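Local structure of uncharacterized protein (Bacillus thuringiensis serovar kurstaki, 4XE7) at residues A[312-315]-A[320-323]; A[22-27]-A[131-136]; A[240-245]-A[349-354]; A[47-52]-A[179-184]; A[276-281]-A[336-341]. The protein is a bacterial actin-like ParM that probably polymerises into nucleotide-dependent filaments to segregate plasmid DNA, captured here without nucleotide. All coordinates share one frame; numbering follows the deposited sequence.

Contact 1 (A[312-315]-A[320-323])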
# COMPACT_ATOMS: atom_id res chain seq x y z
N VAL A 312 3.89 4.48 18.45
CA VAL A 312 3.44 5.57 17.59
C VAL A 312 1.90 5.62 17.49
O VAL A 312 1.31 6.70 17.45
CB VAL A 312 4.07 5.45 16.16
CG1 VAL A 312 3.48 6.48 15.20
CG2 VAL A 312 5.58 5.62 16.24
N GLU A 313 1.24 4.47 17.49
CA GLU A 313 -0.22 4.44 17.45
C GLU A 313 -0.79 5.15 18.66
O GLU A 313 -1.74 5.94 18.55
CB GLU A 313 -0.74 3.00 17.42
CG GLU A 313 -0.59 2.29 16.09
CD GLU A 313 -1.19 0.89 16.11
OE1 GLU A 313 -1.93 0.58 17.07
OE2 GLU A 313 -0.92 0.11 15.17
N LYS A 314 -0.20 4.88 19.83
CA LYS A 314 -0.61 5.52 21.07
C LYS A 314 -0.34 7.01 21.02
O LYS A 314 -1.12 7.80 21.54
CB LYS A 314 0.13 4.91 22.26
CG LYS A 314 -0.07 3.42 22.46
CD LYS A 314 0.69 3.01 23.70
CE LYS A 314 0.82 1.53 23.85
NZ LYS A 314 1.75 1.23 24.97
N MET A 315 0.78 7.39 20.42
CA MET A 315 1.11 8.81 20.27
C MET A 315 0.09 9.50 19.37
O MET A 315 -0.37 10.59 19.66
CB MET A 315 2.53 9.00 19.70
CG MET A 315 3.68 8.42 20.52
SD MET A 315 5.33 9.00 19.99
CE MET A 315 5.41 10.60 20.75
N THR A 320 -0.55 13.81 24.40
CA THR A 320 0.15 13.94 25.68
C THR A 320 0.85 12.65 26.06
O THR A 320 1.60 12.62 27.03
CB THR A 320 -0.80 14.33 26.83
OG1 THR A 320 -1.73 13.27 27.07
CG2 THR A 320 -1.55 15.61 26.48
N TYR A 321 0.62 11.58 25.30
CA TYR A 321 1.20 10.29 25.65
C TYR A 321 2.73 10.32 25.50
O TYR A 321 3.26 10.82 24.52
CB TYR A 321 0.60 9.17 24.81
CG TYR A 321 1.27 7.84 25.07
CD1 TYR A 321 1.13 7.19 26.30
CD2 TYR A 321 2.07 7.26 24.10
CE1 TYR A 321 1.76 5.99 26.54
CE2 TYR A 321 2.70 6.05 24.33
CZ TYR A 321 2.55 5.42 25.55
OH TYR A 321 3.20 4.22 25.77
N LYS A 322 3.43 9.84 26.52
CA LYS A 322 4.88 9.78 26.50
C LYS A 322 5.30 8.34 26.23
O LYS A 322 5.02 7.46 27.05
CB LYS A 322 5.48 10.27 27.81
CG LYS A 322 5.14 11.72 28.17
CD LYS A 322 5.69 12.68 27.12
CE LYS A 322 5.72 14.12 27.65
NZ LYS A 322 4.34 14.63 27.92
N PRO A 323 5.99 8.10 25.11
CA PRO A 323 6.27 6.72 24.70
C PRO A 323 7.37 6.03 25.50
O PRO A 323 8.28 6.66 26.02
CB PRO A 323 6.69 6.88 23.23
CG PRO A 323 7.29 8.24 23.17
CD PRO A 323 6.47 9.08 24.11
O HOH W 1 1.39 2.55 27.61
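On helix 300-317, K314 lays its aliphatic stem against the phenol ring of Y321, a residue of the loop that follows the same helix. The lysine CB comes to 3.5 Å from Y321 CE2, and its CD lies 3.6 Å from Y321 CZ, so the first methylene and one near the far end of the stem both touch the ring. With the chain extended beyond CG, the ammonium group is carried out as far as the tyrosine hydroxyl. There the direct bond from K314 NZ to Y321 OH is weak at 3.4 Å, and a water supplements it, accepting from K314 NZ and donating to Y321 OH. The stronger partner of both polar ends is E311, one carboxylate that forms a salt bridge with K314 and a hydrogen bond with Y321. Lysine suits this place because its long stem packs on the ring while its charged end stays at the exposed surface, paired with E311.

M315, next along the helix, faces the buried side. Its CG is 4.1 Å from Y321 CD2, and the thioether turns toward the proline: SD lies 3.8 Å from P323 CG, and CE is 3.8 Å from P323 CD. A bend at the last torsion (chi3 80°) brings that methyl over to the proline, whose rigid ring offers a compact apolar surface. The chain thus folds back on the helix it has just left before entering strand 326-329. Helix 378-381 adjoins the buried side, where Y378 touches V312 and M315, and A379 also meets M315.

Contact 2 (A[22-27]-A[131-136])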
# COMPACT_ATOMS: atom_id res chain seq x y z
N ALA A 22 -0.12 -4.84 -6.90
CA ALA A 22 -1.49 -4.51 -7.20
C ALA A 22 -2.12 -4.19 -5.86
O ALA A 22 -2.08 -5.01 -4.95
CB ALA A 22 -2.19 -5.68 -7.89
N LYS A 23 -2.66 -2.99 -5.71
CA LYS A 23 -3.32 -2.68 -4.45
C LYS A 23 -4.81 -2.48 -4.68
O LYS A 23 -5.21 -2.00 -5.73
CB LYS A 23 -2.71 -1.44 -3.78
CG LYS A 23 -1.28 -1.65 -3.35
CD LYS A 23 -0.69 -0.38 -2.78
CE LYS A 23 0.50 -0.70 -1.87
NZ LYS A 23 1.05 0.52 -1.23
N ILE A 24 -5.61 -2.87 -3.69
CA ILE A 24 -7.04 -2.63 -3.74
C ILE A 24 -7.52 -2.05 -2.42
O ILE A 24 -7.02 -2.42 -1.35
CB ILE A 24 -7.83 -3.93 -4.05
CG1 ILE A 24 -9.33 -3.67 -4.15
CG2 ILE A 24 -7.59 -4.98 -2.97
CD1 ILE A 24 -10.14 -4.98 -4.51
N SER A 25 -8.46 -1.13 -2.49
CA SER A 25 -9.24 -0.72 -1.34
C SER A 25 -10.72 -0.91 -1.67
O SER A 25 -11.17 -0.47 -2.72
CB SER A 25 -8.95 0.73 -0.96
OG SER A 25 -7.66 0.86 -0.38
N PHE A 26 -11.48 -1.57 -0.80
CA PHE A 26 -12.90 -1.76 -1.11
C PHE A 26 -13.75 -1.61 0.14
O PHE A 26 -13.23 -1.58 1.25
CB PHE A 26 -13.15 -3.13 -1.76
CG PHE A 26 -12.85 -4.30 -0.86
CD1 PHE A 26 -13.88 -4.98 -0.21
CD2 PHE A 26 -11.55 -4.71 -0.65
CE1 PHE A 26 -13.61 -6.06 0.62
CE2 PHE A 26 -11.28 -5.80 0.19
CZ PHE A 26 -12.31 -6.47 0.82
N LEU A 27 -15.06 -1.51 -0.05
CA LEU A 27 -15.95 -1.46 1.10
C LEU A 27 -16.41 -2.87 1.44
O LEU A 27 -16.94 -3.59 0.59
CB LEU A 27 -17.13 -0.54 0.83
CG LEU A 27 -16.71 0.93 0.67
CD1 LEU A 27 -17.91 1.82 0.34
CD2 LEU A 27 -16.00 1.43 1.95
N PHE A 131 -7.35 -8.68 -11.60
CA PHE A 131 -8.57 -9.50 -11.55
C PHE A 131 -8.58 -10.38 -10.32
O PHE A 131 -9.63 -10.61 -9.71
CB PHE A 131 -8.71 -10.36 -12.81
CG PHE A 131 -9.05 -9.58 -14.04
CD1 PHE A 131 -9.85 -8.46 -13.96
CD2 PHE A 131 -8.56 -9.96 -15.28
CE1 PHE A 131 -10.17 -7.73 -15.11
CE2 PHE A 131 -8.87 -9.24 -16.42
CZ PHE A 131 -9.67 -8.13 -16.34
N THR A 132 -7.41 -10.88 -9.96
CA THR A 132 -7.28 -11.72 -8.78
C THR A 132 -7.63 -10.92 -7.53
O THR A 132 -8.31 -11.44 -6.63
CB THR A 132 -5.86 -12.31 -8.65
OG1 THR A 132 -5.61 -13.15 -9.78
CG2 THR A 132 -5.72 -13.12 -7.38
N SER A 133 -7.20 -9.66 -7.47
CA SER A 133 -7.50 -8.83 -6.30
C SER A 133 -9.01 -8.61 -6.18
O SER A 133 -9.58 -8.70 -5.08
CB SER A 133 -6.75 -7.49 -6.36
OG SER A 133 -7.37 -6.57 -7.26
N MET A 134 -9.67 -8.36 -7.32
CA MET A 134 -11.13 -8.25 -7.36
C MET A 134 -11.81 -9.52 -6.85
O MET A 134 -12.80 -9.45 -6.13
CB MET A 134 -11.62 -7.99 -8.79
CG MET A 134 -11.31 -6.63 -9.37
SD MET A 134 -11.87 -6.52 -11.09
CE MET A 134 -11.42 -4.80 -11.41
N ALA A 135 -11.29 -10.67 -7.27
CA ALA A 135 -11.87 -11.97 -6.89
C ALA A 135 -11.73 -12.25 -5.41
O ALA A 135 -12.64 -12.81 -4.80
CB ALA A 135 -11.24 -13.11 -7.70
N VAL A 136 -10.58 -11.90 -4.85
CA VAL A 136 -10.36 -12.11 -3.42
C VAL A 136 -11.31 -11.24 -2.58
O VAL A 136 -11.91 -11.72 -1.62
CB VAL A 136 -8.90 -11.83 -3.01
CG1 VAL A 136 -8.72 -11.97 -1.48
CG2 VAL A 136 -7.95 -12.78 -3.73
O HOH W 2 -5.89 -3.87 -7.71
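I24 of strand 21-27 points its CD1 methyl at the backbone of helix 123-140, 3.8 Å from S133 O and 4.4 Å from M134 N. Its side chain is fully extended, CG1 anti to the backbone N (chi1 -178°) and CD1 again anti, which carries the terminal methyl to the helix surface. Nearer the strand, I24 CB lies 4.2 Å from S133 OG. A small serine lets the two backbones approach here, the CA atoms of I24 and S133 being 6.7 Å apart. No direct hydrogen bond joins the segments; instead a water donates to K23 O at 2.8 Å and to S133 OG at 3.1 Å. The contact packs a helix on one face of the mixed sheet that contains the N-terminal strands 13-17, 21-27 and 33-45, a layered arrangement as in the actin fold. S133 OG is also hydrogen-bonded to L130 O, one turn back in the same helix, which ties the hydroxyl to its own backbone. On the strand side, backbone hydrogen bonds of I24 with F36 and of K23 with D16 set 21-27 between its two neighbours. F36 and A137 pack against the I24 side chain, and A137 also meets F26 farther along the strand.

Contact 3 (A[240-245]-A[349-354])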
# COMPACT_ATOMS: atom_id res chain seq x y z
N GLY A 240 14.16 4.16 1.86
CA GLY A 240 15.43 4.46 1.21
C GLY A 240 15.43 5.79 0.48
O GLY A 240 16.47 6.31 0.12
N THR A 241 14.25 6.35 0.26
CA THR A 241 14.12 7.59 -0.51
C THR A 241 12.99 8.44 0.03
O THR A 241 12.09 7.95 0.70
CB THR A 241 13.81 7.33 -2.01
OG1 THR A 241 12.58 6.60 -2.12
CG2 THR A 241 14.93 6.56 -2.70
N SER A 242 13.03 9.72 -0.34
CA SER A 242 11.91 10.62 -0.13
C SER A 242 11.50 11.20 -1.48
O SER A 242 12.36 11.61 -2.27
CB SER A 242 12.26 11.73 0.86
OG SER A 242 12.48 11.21 2.16
N ASP A 243 10.20 11.22 -1.75
CA ASP A 243 9.69 11.78 -3.00
C ASP A 243 8.96 13.12 -2.77
O ASP A 243 7.92 13.17 -2.10
CB ASP A 243 8.76 10.76 -3.67
CG ASP A 243 8.29 11.19 -5.04
OD1 ASP A 243 9.08 11.07 -6.01
OD2 ASP A 243 7.13 11.64 -5.16
N ASN A 244 9.52 14.21 -3.27
CA ASN A 244 8.89 15.52 -3.06
C ASN A 244 8.12 15.93 -4.31
O ASN A 244 8.71 16.42 -5.26
CB ASN A 244 9.93 16.58 -2.70
CG ASN A 244 10.85 16.12 -1.58
OD1 ASN A 244 11.99 15.71 -1.81
ND2 ASN A 244 10.34 16.15 -0.36
N ALA A 245 6.81 15.70 -4.30
CA ALA A 245 5.96 15.98 -5.45
C ALA A 245 5.22 17.30 -5.27
O ALA A 245 4.72 17.59 -4.18
CB ALA A 245 4.96 14.83 -5.68
N GLU A 349 14.46 16.03 12.23
CA GLU A 349 15.18 17.28 11.99
C GLU A 349 15.73 17.33 10.56
O GLU A 349 15.62 18.36 9.87
CB GLU A 349 16.29 17.43 13.04
CG GLU A 349 17.01 18.77 13.02
CD GLU A 349 16.05 19.95 13.06
OE1 GLU A 349 15.30 20.08 14.06
OE2 GLU A 349 16.04 20.75 12.10
N ASP A 350 16.30 16.23 10.09
CA ASP A 350 16.79 16.20 8.72
C ASP A 350 15.65 16.32 7.71
O ASP A 350 15.76 17.02 6.70
CB ASP A 350 17.60 14.93 8.47
CG ASP A 350 18.93 14.96 9.19
OD1 ASP A 350 19.41 16.09 9.47
OD2 ASP A 350 19.50 13.88 9.46
N GLN A 351 14.54 15.65 7.98
CA GLN A 351 13.37 15.83 7.15
C GLN A 351 12.83 17.26 7.23
O GLN A 351 12.36 17.81 6.23
CB GLN A 351 12.28 14.83 7.53
CG GLN A 351 12.53 13.41 6.93
CD GLN A 351 12.32 13.37 5.40
OE1 GLN A 351 11.98 14.38 4.78
NE2 GLN A 351 12.53 12.21 4.80
N LYS A 352 12.88 17.85 8.43
CA LYS A 352 12.39 19.22 8.59
C LYS A 352 13.09 20.18 7.63
O LYS A 352 12.45 20.94 6.91
CB LYS A 352 12.59 19.71 10.02
CG LYS A 352 12.03 21.12 10.23
CD LYS A 352 12.83 21.93 11.25
CE LYS A 352 12.17 23.29 11.53
NZ LYS A 352 11.35 23.31 12.77
N ALA A 353 14.42 20.12 7.62
CA ALA A 353 15.21 20.97 6.74
C ALA A 353 14.83 20.74 5.27
O ALA A 353 14.72 21.69 4.50
CB ALA A 353 16.70 20.70 6.95
N SER A 354 14.62 19.49 4.89
CA SER A 354 14.23 19.14 3.52
C SER A 354 12.83 19.66 3.14
O SER A 354 12.63 20.25 2.06
CB SER A 354 14.29 17.62 3.35
OG SER A 354 13.64 17.21 2.16
O HOH W 3 12.17 15.13 2.03
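Q351 of helix 337-362 reaches S242 at the start of strand 242-248, joining this helix to the five-stranded mixed sheet in the C-terminal half of an actin-like fold. The glutamine is bent. CG stands anti to the carbonyl carbon (chi1 -79°), and a second turn at chi2 (-71°) swings the amide toward the strand, although the CA atoms of S242 and Q351 are 9.1 Å apart. From there Q351 NE2 donates to S242 OG at 2.8 Å, with an N-H...O angle of 154° and the hydroxyl oxygen practically in the amide plane. S242 sets its OG beside its own backbone N and makes a further hydrogen bond with L262 O, so the serine links helix and neighbouring loop. A glutamine fits because one amide can serve two partners: its NH2 goes to the serine, while its carbonyl oxygen OE1 takes a bond of 2.9 Å from a water. N244, two residues along the strand, points to the same side as S242 and gives an N-H of ND2 to that water; its ND2 is also bonded to N235 OD1 of strand 232-237. The short side chain of S354, one turn after Q351, brings a hydroxyl to the same water from the helix. N244 ND2 and S354 OG are 4.3 Å apart, yet the water lies only 2.6 Å from S354 OG.

Contact 4 (A[47-52]-A[179-184])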
# COMPACT_ATOMS: atom_id res chain seq x y z
N PRO A 47 -3.13 -27.10 -14.49
CA PRO A 47 -4.58 -26.87 -14.63
C PRO A 47 -5.36 -27.21 -13.36
O PRO A 47 -6.40 -26.61 -13.10
CB PRO A 47 -4.97 -27.80 -15.79
CG PRO A 47 -3.86 -28.81 -15.89
CD PRO A 47 -2.62 -28.09 -15.45
N ALA A 48 -4.85 -28.15 -12.57
CA ALA A 48 -5.47 -28.52 -11.31
C ALA A 48 -4.43 -28.45 -10.20
O ALA A 48 -3.23 -28.42 -10.48
CB ALA A 48 -6.08 -29.92 -11.39
N LYS A 49 -4.89 -28.43 -8.96
CA LYS A 49 -4.00 -28.33 -7.80
C LYS A 49 -2.97 -29.46 -7.76
O LYS A 49 -3.25 -30.59 -8.17
CB LYS A 49 -4.82 -28.32 -6.51
CG LYS A 49 -3.99 -28.27 -5.24
CD LYS A 49 -4.88 -28.15 -4.02
CE LYS A 49 -5.99 -29.18 -4.05
NZ LYS A 49 -6.75 -29.15 -2.77
N ILE A 50 -1.78 -29.15 -7.26
CA ILE A 50 -0.69 -30.12 -7.15
C ILE A 50 -0.43 -30.48 -5.67
O ILE A 50 -0.69 -29.67 -4.77
CB ILE A 50 0.59 -29.57 -7.81
CG1 ILE A 50 1.12 -30.56 -8.86
CG2 ILE A 50 1.65 -29.20 -6.78
CD1 ILE A 50 0.23 -30.71 -10.08
N ASP A 51 0.06 -31.70 -5.44
CA ASP A 51 0.20 -32.23 -4.08
C ASP A 51 1.62 -32.10 -3.54
O ASP A 51 1.83 -32.02 -2.33
CB ASP A 51 -0.24 -33.69 -4.04
CG ASP A 51 -1.70 -33.86 -4.40
OD1 ASP A 51 -2.41 -32.84 -4.49
OD2 ASP A 51 -2.15 -35.02 -4.57
N LEU A 52 2.59 -32.09 -4.45
CA LEU A 52 3.96 -31.71 -4.10
C LEU A 52 3.97 -30.22 -3.79
O LEU A 52 3.92 -29.39 -4.70
CB LEU A 52 4.92 -32.04 -5.25
CG LEU A 52 6.43 -31.87 -5.05
CD1 LEU A 52 7.19 -32.88 -5.90
CD2 LEU A 52 6.90 -30.46 -5.37
N PHE A 179 -10.69 -20.14 -8.22
CA PHE A 179 -9.63 -20.49 -7.29
C PHE A 179 -9.41 -22.01 -7.31
O PHE A 179 -10.35 -22.78 -7.12
CB PHE A 179 -9.96 -20.01 -5.87
CG PHE A 179 -10.03 -18.49 -5.72
CD1 PHE A 179 -11.25 -17.83 -5.81
CD2 PHE A 179 -8.89 -17.75 -5.46
CE1 PHE A 179 -11.32 -16.44 -5.65
CE2 PHE A 179 -8.95 -16.37 -5.29
CZ PHE A 179 -10.17 -15.71 -5.38
N LEU A 180 -8.18 -22.44 -7.54
CA LEU A 180 -7.86 -23.86 -7.68
C LEU A 180 -7.20 -24.41 -6.41
O LEU A 180 -6.99 -25.61 -6.27
CB LEU A 180 -6.96 -24.07 -8.90
CG LEU A 180 -7.60 -23.68 -10.23
CD1 LEU A 180 -6.59 -23.74 -11.36
CD2 LEU A 180 -8.78 -24.59 -10.52
N ASP A 181 -6.87 -23.50 -5.49
CA ASP A 181 -6.21 -23.86 -4.24
C ASP A 181 -6.41 -22.75 -3.21
O ASP A 181 -7.05 -21.74 -3.50
CB ASP A 181 -4.71 -24.11 -4.48
CG ASP A 181 -4.10 -25.05 -3.45
OD1 ASP A 181 -4.76 -25.31 -2.41
OD2 ASP A 181 -2.97 -25.54 -3.67
N GLY A 182 -5.87 -22.95 -2.01
CA GLY A 182 -5.92 -21.95 -0.96
C GLY A 182 -7.29 -21.82 -0.33
O GLY A 182 -8.16 -22.69 -0.48
N THR A 183 -7.49 -20.71 0.36
CA THR A 183 -8.70 -20.43 1.12
C THR A 183 -10.02 -20.57 0.36
O THR A 183 -10.99 -21.09 0.90
CB THR A 183 -8.65 -19.01 1.70
OG1 THR A 183 -7.33 -18.75 2.19
CG2 THR A 183 -9.70 -18.84 2.81
N TYR A 184 -10.08 -20.10 -0.88
CA TYR A 184 -11.34 -20.10 -1.61
C TYR A 184 -11.43 -21.22 -2.66
O TYR A 184 -12.20 -21.10 -3.62
CB TYR A 184 -11.55 -18.73 -2.28
CG TYR A 184 -11.43 -17.60 -1.28
CD1 TYR A 184 -12.28 -17.53 -0.19
CD2 TYR A 184 -10.46 -16.61 -1.43
CE1 TYR A 184 -12.17 -16.52 0.75
CE2 TYR A 184 -10.34 -15.59 -0.49
CZ TYR A 184 -11.20 -15.56 0.59
OH TYR A 184 -11.12 -14.57 1.53
O HOH W 4 -7.72 -27.85 -7.95
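Two irregular backbone runs draw together at K49 and L180, whose CA atoms are 5.9 Å apart, and a water between them accepts from K49 N and donates to L180 O. The K49 side chain heads toward the other segment, its CB resting 3.5 Å from L180 O. Farther out, the K49 and D181 side chains cross at about a right angle, the lysine stem lying against the carboxylate in a tight approach, with K49 CD 3.2 Å from D181 CG. A bend at chi3 (49°) then turns the ammonium group off, leaving K49 NZ 4.3 Å from D181 OD1, too long for a salt bridge. Each charge finds its stronger partner elsewhere, K49 in E185 and D181 in K53, so the four alternate in sign and probably steady one another electrostatically. The contact pins the long loop after strand 33-45 onto the connection between strands 173-179 and 188-200, antiparallel neighbours in the larger mixed sheet. In that connection D181 also shapes the turn: its OD1 accepts from G182 N at 2.6 Å, approached from above the carboxylate plane. Glycine suits the following position because its phi is positive (74°). The CD1 methyl of L180 rests against the carbonyl of P47, 3.4 Å from P47 O. Backbone bonding of L180 with H74 and packing of H74 against L180 and D181 hold this connection beside strand 73-79.

Contact 5 (A[276-281]-A[336-341])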
# COMPACT_ATOMS: atom_id res chain seq x y z
N LYS A 276 21.81 -2.90 20.45
CA LYS A 276 22.67 -4.01 20.79
C LYS A 276 23.76 -3.58 21.77
O LYS A 276 24.04 -4.27 22.75
CB LYS A 276 23.32 -4.61 19.55
CG LYS A 276 24.36 -5.64 19.95
CD LYS A 276 24.65 -6.67 18.89
CE LYS A 276 25.73 -7.62 19.41
NZ LYS A 276 26.03 -8.68 18.44
N GLU A 277 24.35 -2.43 21.50
CA GLU A 277 25.43 -1.92 22.32
C GLU A 277 24.96 -1.81 23.77
O GLU A 277 25.70 -2.13 24.71
CB GLU A 277 25.90 -0.57 21.78
CG GLU A 277 27.07 0.06 22.51
CD GLU A 277 27.54 1.35 21.83
OE1 GLU A 277 27.07 1.65 20.71
OE2 GLU A 277 28.38 2.06 22.43
N ARG A 278 23.71 -1.39 23.95
CA ARG A 278 23.17 -1.24 25.29
C ARG A 278 22.86 -2.55 26.00
O ARG A 278 23.12 -2.68 27.19
CB ARG A 278 21.93 -0.37 25.26
CG ARG A 278 22.32 1.05 25.54
CD ARG A 278 22.23 1.37 27.01
NE ARG A 278 20.85 1.69 27.28
CZ ARG A 278 20.28 2.83 26.91
NH1 ARG A 278 21.01 3.76 26.29
NH2 ARG A 278 19.00 3.04 27.17
N PHE A 279 22.31 -3.53 25.28
CA PHE A 279 22.14 -4.85 25.86
C PHE A 279 23.48 -5.42 26.29
O PHE A 279 23.57 -6.07 27.32
CB PHE A 279 21.45 -5.81 24.88
CG PHE A 279 19.95 -5.77 24.98
CD1 PHE A 279 19.27 -6.62 25.85
CD2 PHE A 279 19.20 -4.89 24.20
CE1 PHE A 279 17.89 -6.59 25.95
CE2 PHE A 279 17.81 -4.86 24.29
CZ PHE A 279 17.15 -5.71 25.18
N MET A 280 24.54 -5.14 25.53
CA MET A 280 25.85 -5.67 25.89
C MET A 280 26.47 -4.92 27.07
O MET A 280 27.59 -5.24 27.48
CB MET A 280 26.79 -5.65 24.67
CG MET A 280 26.33 -6.58 23.50
SD MET A 280 26.01 -8.32 23.97
CE MET A 280 25.34 -9.02 22.48
N GLU A 281 25.75 -3.97 27.66
CA GLU A 281 26.17 -3.40 28.94
C GLU A 281 25.56 -4.21 30.09
O GLU A 281 26.06 -4.18 31.21
CB GLU A 281 25.77 -1.92 29.06
CG GLU A 281 26.37 -1.01 27.98
CD GLU A 281 25.77 0.40 27.98
OE1 GLU A 281 24.96 0.70 28.88
OE2 GLU A 281 26.11 1.21 27.09
N VAL A 336 14.99 1.26 26.01
CA VAL A 336 15.85 1.87 25.01
C VAL A 336 15.20 3.11 24.40
O VAL A 336 15.52 3.52 23.28
CB VAL A 336 16.21 0.87 23.88
CG1 VAL A 336 16.93 -0.33 24.48
CG2 VAL A 336 14.96 0.43 23.13
N THR A 337 14.29 3.71 25.16
CA THR A 337 13.53 4.88 24.73
C THR A 337 14.45 6.01 24.23
O THR A 337 14.23 6.58 23.15
CB THR A 337 12.63 5.40 25.89
OG1 THR A 337 11.70 4.38 26.27
CG2 THR A 337 11.86 6.65 25.46
N ASP A 338 15.49 6.30 25.01
CA ASP A 338 16.50 7.29 24.61
C ASP A 338 17.16 6.99 23.26
O ASP A 338 17.37 7.89 22.45
CB ASP A 338 17.59 7.43 25.68
CG ASP A 338 18.47 6.18 25.81
OD1 ASP A 338 19.70 6.29 25.61
OD2 ASP A 338 17.92 5.09 26.14
N ILE A 339 17.52 5.74 23.03
CA ILE A 339 18.18 5.36 21.78
C ILE A 339 17.25 5.51 20.57
O ILE A 339 17.65 6.05 19.54
CB ILE A 339 18.68 3.91 21.88
CG1 ILE A 339 19.80 3.83 22.92
CG2 ILE A 339 19.14 3.40 20.53
CD1 ILE A 339 20.15 2.40 23.33
N VAL A 340 16.01 5.06 20.72
CA VAL A 340 15.06 5.11 19.62
C VAL A 340 14.64 6.56 19.37
O VAL A 340 14.69 7.03 18.24
CB VAL A 340 13.80 4.23 19.90
CG1 VAL A 340 12.70 4.47 18.84
CG2 VAL A 340 14.19 2.75 19.99
N MET A 341 14.26 7.28 20.42
CA MET A 341 13.84 8.69 20.28
C MET A 341 14.95 9.55 19.65
O MET A 341 14.65 10.44 18.84
CB MET A 341 13.40 9.28 21.64
CG MET A 341 12.70 10.63 21.55
SD MET A 341 11.24 10.70 20.46
CE MET A 341 10.40 9.24 20.88
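R278 grips the carboxylate of D338 end-on with two nitrogens, a bidentate salt bridge between helices 265-279 and 337-362. NH1 donates to D338 OD1 at 2.9 Å, almost straight at 176° and into the syn lone pair. NH2 meets D338 OD2 on the syn side at 2.5 Å, shorter than usual and to be read with reserve. The guanidinium and carboxylate planes are 13° apart, and both oxygens lie close to the guanidinium plane. D338 lies in the first turn of its helix, where an acidic residue probably also gains from the helix dipole. R278 NH2 has a further partner in N335 O, just before that helix, which helps fix the rotation of the guanidinium.

Bends at chi2 and chi3 fold the arginine around I339. The isoleucine CD1 methyl lies 3.4 Å above one face of the guanidinium, offset toward its rim, and the same methyl is 3.4 Å from R278 CG. Isoleucine thus gives the arginine an apolar bed on the buried side. V336, at the N-cap position, has its CA 4.0 Å from R278 NH2, and its side chain packs on I275 and V327. A nearly coplanar, bidentate salt bridge thus lies at the exposed edge of an apolar helix-helix contact.

How the contacts relate
Contacts 2 and 4 belong to the half of the molecule built on the larger sheet, whereas contacts 1, 3 and 5 belong to the other half. Contacts 2 and 4 touch directly, A135 CB lying 3.6 Å from F179 CZ, and along the chain their segments alternate. Contacts 1 and 5 also meet, with P323 O 3.6 Å from T337 CG2. Contacts 3 and 5 share helix 337-362, their nearest atoms about 9 Å apart. Between the halves the nearest atoms of contacts 2 and 3 are about 13 Å apart, and the centres of contacts 4 and 5 are 47 Å apart. In actin-like proteins nucleotide binds between two such halves; this structure is the apo form.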